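HAT1-interacting factor 1 (Saccharomyces cerevisiae, PDB 4NQ0) chaperones histones H3 and H4 as part of the nuclear HAT-B acetyltransferase complex, also binds H2A-H2B dimers, and takes part in chromatin assembly and telomere silencing. Local coordinates at residues E184-L189 with L214-R219; L63-A68 with D208-A213. All coordinates share one frame; numbering follows the deposited sequence.

Contact 1 (E184-L189 with L214-R219); sequences EDVSQL and LMLLGR
Met215, projecting from the last turns of helix 202-218, packs against the chain at Glu184-Leu189, and its side chain supplies most of the apolar contact. CG lies anti to the backbone N (chi1 165°), which sends the chain out from the helix, and a bend at chi3 (-56°) turns the methyl in among the loop residues. Each atom of the thioether meets a different part of the loop. Met215 CG packs 3.6 Å from Val186 CA, and Met215 SD rests against Leu189 CB. The methyl, Met215 CE, reaches Glu184 CB at 3.7 Å while also lying near the carbonyl oxygen of Asp185. A second apolar patch forms beside it, where the side chains of Leu189 and Leu216 meet at about a right angle, CD2 to CD2 at 4.0 Å, with Val186 CG2 at the margin. Phe64 of helix 61-77 touches both leucines and continues this patch inward.

Polar contact between the two segments runs through water. One water molecule donates to Glu184 O and to Met215 O, at 2.7 Å from each, and so ties the loop backbone to a carbonyl near the C-terminal end of the helix.

The remaining polar bonds shape the loop itself. Asp185 OD2 accepts from Ser187 N at 2.9 Å through its anti lone pair, forming an Asx turn at the start of the short 3-10 segment 186-188, and Gln188 N bonds to Asp185 O.

This loop, part of the region important for histone binding, overlaps the start of the predicted first TPR repeat. It is held to helix 202-218 by the packed thioether of Met215, the neighbouring leucine contacts and a bridging water; Asp185 turns away from the helix, whereas the Glu184 side chain lies against Met215 and Ala211.

Contact 2 (L63-A68 with D208-A213); sequences LFTIFA and DLLAQA
Leu209 fills the space between Phe64 and Phe67 where helices 61-77 and 202-218 pack antiparallel, their local axes 8.1 Å apart at an angle of 158°. Its two methyls divide the work: Leu209 CD1 sits over a face of the Phe67 ring, 3.8 Å from the centroid in a CH-pi contact, while Leu209 CD2 touches Phe64 CD1 at 3.6 Å. With CG anti to the backbone N (chi1 -162°), the Phe67 ring is carried to where that methyl can lie over it. Small residues let the backbones approach. Ala68 CB lies 3.6 Å from Leu210 CG, and Ala213 CB presses on Thr65 CG2 at 3.4 Å, tighter than usual van der Waals contact.

On the side of the partly exposed Thr65 the fit is uneven, for the same Thr65 CG2 lies 4.2 Å from Leu210 CD2. Beyond Phe64, polar groups join the interface: Gln212 OE1 approaches Phe64 CE1 at 3.4 Å, with amide and ring planes 60° apart. That amide is anchored by Arg190 N at OE1, and at NE2 by Tyr197 OH and Asp208 O. Replacing Gln212 with an alanine would probably leave Arg190 N without this acceptor and open a gap beside the Phe64 ring.

The helix pair is thus joined mainly by hydrocarbon contact, and its buried amide finds its hydrogen-bond partners within the predicted first TPR repeat.

Overall arrangement
Both contacts use helix 202-218, contact 2 near its middle and contact 1 at its C-terminal end, with centres about 11 Å apart. Contact 2 is core: it joins two helices far apart in sequence through buried leucine, alanine and phenylalanine side chains. Contact 1 lies nearer the surface, about 16 Å from the chain centre to its own centre, against about 10 Å for contact 2; there a loop replaces the second helix, and water and acidic residues accompany the apolar packing. The two also meet where Leu189 packs on Gln212 and Glu184 on Ala211, so the loop of contact 1 borders the helix pair of contact 2.

Contact 1 (E184-L189 with L214-R219)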
loop_
_atom_site.group_PDB
_atom_site.type_symbol
_atom_site.label_atom_id
_atom_site.label_comp_id
_atom_site.label_asym_id
_atom_site.label_seq_id
_atom_site.Cartn_x
_atom_site.Cartn_y
_atom_site.Cartn_z
ATOM N N GLU A 184 0.362 12.005 -7.931
ATOM C CA GLU A 184 0.439 13.460 -8.063
ATOM C C GLU A 184 1.724 13.868 -8.759
ATOM O O GLU A 184 2.705 13.121 -8.759
ATOM C CB GLU A 184 0.406 14.136 -6.696
ATOM C CG GLU A 184 -0.812 13.847 -5.836
ATOM C CD GLU A 184 -0.678 14.470 -4.452
ATOM O OE1 GLU A 184 -0.147 15.600 -4.361
ATOM O OE2 GLU A 184 -1.088 13.831 -3.455
ATOM N N ASP A 185 1.714 15.067 -9.334
ATOM C CA ASP A 185 2.913 15.680 -9.884
ATOM C C ASP A 185 3.880 15.996 -8.763
ATOM O O ASP A 185 3.479 16.415 -7.676
ATOM C CB ASP A 185 2.576 16.982 -10.624
ATOM C CG ASP A 185 3.718 17.471 -11.506
ATOM O OD1 ASP A 185 3.569 17.396 -12.741
ATOM O OD2 ASP A 185 4.762 17.927 -10.988
ATOM N N VAL A 186 5.166 15.838 -9.057
ATOM C CA VAL A 186 6.216 16.054 -8.073
ATOM C C VAL A 186 6.304 17.513 -7.597
ATOM O O VAL A 186 6.970 17.804 -6.600
ATOM C CB VAL A 186 7.574 15.560 -8.598
ATOM C CG1 VAL A 186 8.124 16.499 -9.674
ATOM C CG2 VAL A 186 8.541 15.391 -7.444
ATOM N N SER A 187 5.624 18.423 -8.298
ATOM C CA SER A 187 5.499 19.813 -7.846
ATOM C C SER A 187 4.751 19.955 -6.514
ATOM O O SER A 187 4.899 20.966 -5.836
ATOM C CB SER A 187 4.811 20.673 -8.916
ATOM O OG SER A 187 3.442 20.331 -9.059
ATOM N N GLN A 188 3.960 18.949 -6.139
ATOM C CA GLN A 188 3.164 19.017 -4.913
ATOM C C GLN A 188 3.845 18.350 -3.701
ATOM O O GLN A 188 3.237 18.205 -2.641
ATOM C CB GLN A 188 1.764 18.452 -5.176
ATOM C CG GLN A 188 0.894 19.432 -5.991
ATOM C CD GLN A 188 -0.366 18.814 -6.554
ATOM O OE1 GLN A 188 -0.875 17.807 -6.047
ATOM N NE2 GLN A 188 -0.881 19.415 -7.611
ATOM N N LEU A 189 5.120 17.993 -3.867
ATOM C CA LEU A 189 5.945 17.376 -2.827
ATOM C C LEU A 189 6.228 18.364 -1.705
ATOM O O LEU A 189 6.585 19.509 -1.971
ATOM C CB LEU A 189 7.281 16.948 -3.451
ATOM C CG LEU A 189 8.263 16.068 -2.660
ATOM C CD1 LEU A 189 7.662 14.713 -2.338
ATOM C CD2 LEU A 189 9.549 15.898 -3.455
ATOM N N LEU A 214 4.255 7.641 -3.574
ATOM C CA LEU A 214 3.694 7.302 -4.879
ATOM C C LEU A 214 4.158 8.292 -5.916
ATOM O O LEU A 214 4.571 7.921 -7.003
ATOM C CB LEU A 214 2.164 7.352 -4.862
ATOM C CG LEU A 214 1.378 6.183 -4.298
ATOM C CD1 LEU A 214 -0.101 6.559 -4.289
ATOM C CD2 LEU A 214 1.614 4.906 -5.112
ATOM N N MET A 215 4.026 9.564 -5.570
ATOM C CA MET A 215 4.462 10.663 -6.420
ATOM C C MET A 215 5.896 10.432 -6.886
ATOM O O MET A 215 6.192 10.537 -8.075
ATOM C CB MET A 215 4.318 11.971 -5.628
ATOM C CG MET A 215 5.013 13.209 -6.152
ATOM S SD MET A 215 5.029 14.485 -4.854
ATOM C CE MET A 215 3.280 14.632 -4.462
ATOM N N LEU A 216 6.775 10.097 -5.949
ATOM C CA LEU A 216 8.201 9.927 -6.245
ATOM C C LEU A 216 8.474 8.660 -7.075
ATOM O O LEU A 216 9.183 8.711 -8.087
ATOM C CB LEU A 216 9.006 9.923 -4.940
ATOM C CG LEU A 216 9.029 11.275 -4.213
ATOM C CD1 LEU A 216 9.476 11.152 -2.759
ATOM C CD2 LEU A 216 9.915 12.268 -4.972
ATOM N N LEU A 217 7.901 7.538 -6.649
ATOM C CA LEU A 217 8.042 6.266 -7.359
ATOM C C LEU A 217 7.451 6.318 -8.771
ATOM O O LEU A 217 8.019 5.758 -9.705
ATOM C CB LEU A 217 7.370 5.136 -6.564
ATOM C CG LEU A 217 8.028 4.735 -5.242
ATOM C CD1 LEU A 217 7.077 3.907 -4.388
ATOM C CD2 LEU A 217 9.321 3.967 -5.497
ATOM N N GLY A 218 6.320 7.005 -8.916
ATOM C CA GLY A 218 5.609 7.098 -10.192
ATOM C C GLY A 218 6.065 8.199 -11.148
ATOM O O GLY A 218 5.628 8.243 -12.300
ATOM N N ARG A 219 6.924 9.098 -10.669
ATOM C CA ARG A 219 7.524 10.140 -11.508
ATOM C C ARG A 219 7.956 9.559 -12.863
ATOM O O ARG A 219 8.734 8.602 -12.904
ATOM C CB ARG A 219 8.738 10.739 -10.796
ATOM C CG ARG A 219 9.388 11.930 -11.494
ATOM C CD ARG A 219 10.736 12.252 -10.852
ATOM N NE ARG A 219 11.566 13.146 -11.672
ATOM C CZ ARG A 219 12.464 12.752 -12.580
ATOM N NH1 ARG A 219 13.160 13.665 -13.252
ATOM N NH2 ARG A 219 12.676 11.459 -12.826
HETATM O O HOH W 1 4.891 12.066 -9.922
#

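Contact 2 (L63-A68 with D208-A213)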
loop_
_atom_site.group_PDB
_atom_site.type_symbol
_atom_site.label_atom_id
_atom_site.label_comp_id
_atom_site.label_asym_id
_atom_site.label_seq_id
_atom_site.Cartn_x
_atom_site.Cartn_y
_atom_site.Cartn_z
ATOM N N LEU A 63 12.306 7.428 2.538
ATOM C CA LEU A 63 12.146 8.363 3.646
ATOM C C LEU A 63 10.669 8.567 3.964
ATOM O O LEU A 63 10.286 8.655 5.127
ATOM C CB LEU A 63 12.807 9.712 3.350
ATOM C CG LEU A 63 14.344 9.702 3.340
ATOM C CD1 LEU A 63 14.875 10.946 2.681
ATOM C CD2 LEU A 63 14.911 9.555 4.742
ATOM N N PHE A 64 9.845 8.625 2.925
ATOM C CA PHE A 64 8.407 8.797 3.094
ATOM C C PHE A 64 7.734 7.512 3.560
ATOM O O PHE A 64 6.903 7.528 4.477
ATOM C CB PHE A 64 7.800 9.325 1.787
ATOM C CG PHE A 64 8.172 10.755 1.488
ATOM C CD1 PHE A 64 7.347 11.796 1.894
ATOM C CD2 PHE A 64 9.354 11.062 0.821
ATOM C CE1 PHE A 64 7.686 13.123 1.629
ATOM C CE2 PHE A 64 9.698 12.381 0.563
ATOM C CZ PHE A 64 8.867 13.408 0.960
ATOM N N THR A 65 8.130 6.382 2.978
ATOM C CA THR A 65 7.482 5.102 3.317
ATOM C C THR A 65 7.827 4.613 4.723
ATOM O O THR A 65 6.943 4.166 5.467
ATOM C CB THR A 65 7.777 4.012 2.274
ATOM O OG1 THR A 65 9.174 3.694 2.279
ATOM C CG2 THR A 65 7.366 4.497 0.888
ATOM N N ILE A 66 9.094 4.732 5.104
ATOM C CA ILE A 66 9.507 4.438 6.480
ATOM C C ILE A 66 8.821 5.385 7.468
ATOM O O ILE A 66 8.286 4.941 8.490
ATOM C CB ILE A 66 11.045 4.506 6.637
ATOM C CG1 ILE A 66 11.705 3.401 5.800
ATOM C CG2 ILE A 66 11.447 4.355 8.100
ATOM C CD1 ILE A 66 13.155 3.632 5.536
ATOM N N PHE A 67 8.811 6.682 7.147
ATOM C CA PHE A 67 8.161 7.695 7.986
ATOM C C PHE A 67 6.687 7.311 8.187
ATOM O O PHE A 67 6.173 7.331 9.310
ATOM C CB PHE A 67 8.289 9.074 7.311
ATOM C CG PHE A 67 8.049 10.288 8.213
ATOM C CD1 PHE A 67 7.485 10.194 9.486
ATOM C CD2 PHE A 67 8.350 11.553 7.726
ATOM C CE1 PHE A 67 7.262 11.341 10.247
ATOM C CE2 PHE A 67 8.132 12.698 8.481
ATOM C CZ PHE A 67 7.592 12.590 9.741
ATOM N N ALA A 68 6.013 6.944 7.100
ATOM C CA ALA A 68 4.599 6.589 7.161
ATOM C C ALA A 68 4.364 5.356 8.033
ATOM O O ALA A 68 3.489 5.360 8.890
ATOM C CB ALA A 68 4.051 6.360 5.767
ATOM N N ASP A 208 -0.755 10.705 3.789
ATOM C CA ASP A 208 -0.219 11.827 3.018
ATOM C C ASP A 208 1.250 11.585 2.666
ATOM O O ASP A 208 1.697 11.908 1.562
ATOM C CB ASP A 208 -0.359 13.136 3.793
ATOM C CG ASP A 208 -0.047 14.344 2.946
ATOM O OD1 ASP A 208 -0.735 14.545 1.923
ATOM O OD2 ASP A 208 0.890 15.096 3.291
ATOM N N LEU A 209 1.995 11.010 3.607
ATOM C CA LEU A 209 3.388 10.647 3.359
ATOM C C LEU A 209 3.496 9.584 2.274
ATOM O O LEU A 209 4.404 9.632 1.450
ATOM C CB LEU A 209 4.072 10.171 4.644
ATOM C CG LEU A 209 4.452 11.305 5.611
ATOM C CD1 LEU A 209 4.580 10.790 7.019
ATOM C CD2 LEU A 209 5.749 11.971 5.139
ATOM N N LEU A 210 2.575 8.627 2.275
ATOM C CA LEU A 210 2.543 7.611 1.219
ATOM C C LEU A 210 2.119 8.196 -0.134
ATOM O O LEU A 210 2.653 7.781 -1.178
ATOM C CB LEU A 210 1.660 6.431 1.619
ATOM C CG LEU A 210 2.208 5.570 2.747
ATOM C CD1 LEU A 210 1.128 4.661 3.337
ATOM C CD2 LEU A 210 3.407 4.744 2.258
ATOM N N ALA A 211 1.196 9.173 -0.135
ATOM C CA ALA A 211 0.825 9.848 -1.389
ATOM C C ALA A 211 2.078 10.410 -2.044
ATOM O O ALA A 211 2.257 10.322 -3.258
ATOM C CB ALA A 211 -0.222 10.970 -1.159
ATOM N N GLN A 212 2.969 10.954 -1.224
ATOM C CA GLN A 212 4.235 11.471 -1.720
ATOM C C GLN A 212 5.220 10.373 -2.128
ATOM O O GLN A 212 5.995 10.561 -3.059
ATOM C CB GLN A 212 4.850 12.420 -0.690
ATOM C CG GLN A 212 3.975 13.664 -0.452
ATOM C CD GLN A 212 4.442 14.488 0.713
ATOM O OE1 GLN A 212 5.353 15.298 0.573
ATOM N NE2 GLN A 212 3.812 14.301 1.878
ATOM N N ALA A 213 5.212 9.235 -1.443
ATOM C CA ALA A 213 5.988 8.076 -1.925
ATOM C C ALA A 213 5.567 7.680 -3.346
ATOM O O ALA A 213 6.425 7.434 -4.212
ATOM C CB ALA A 213 5.856 6.895 -0.984
#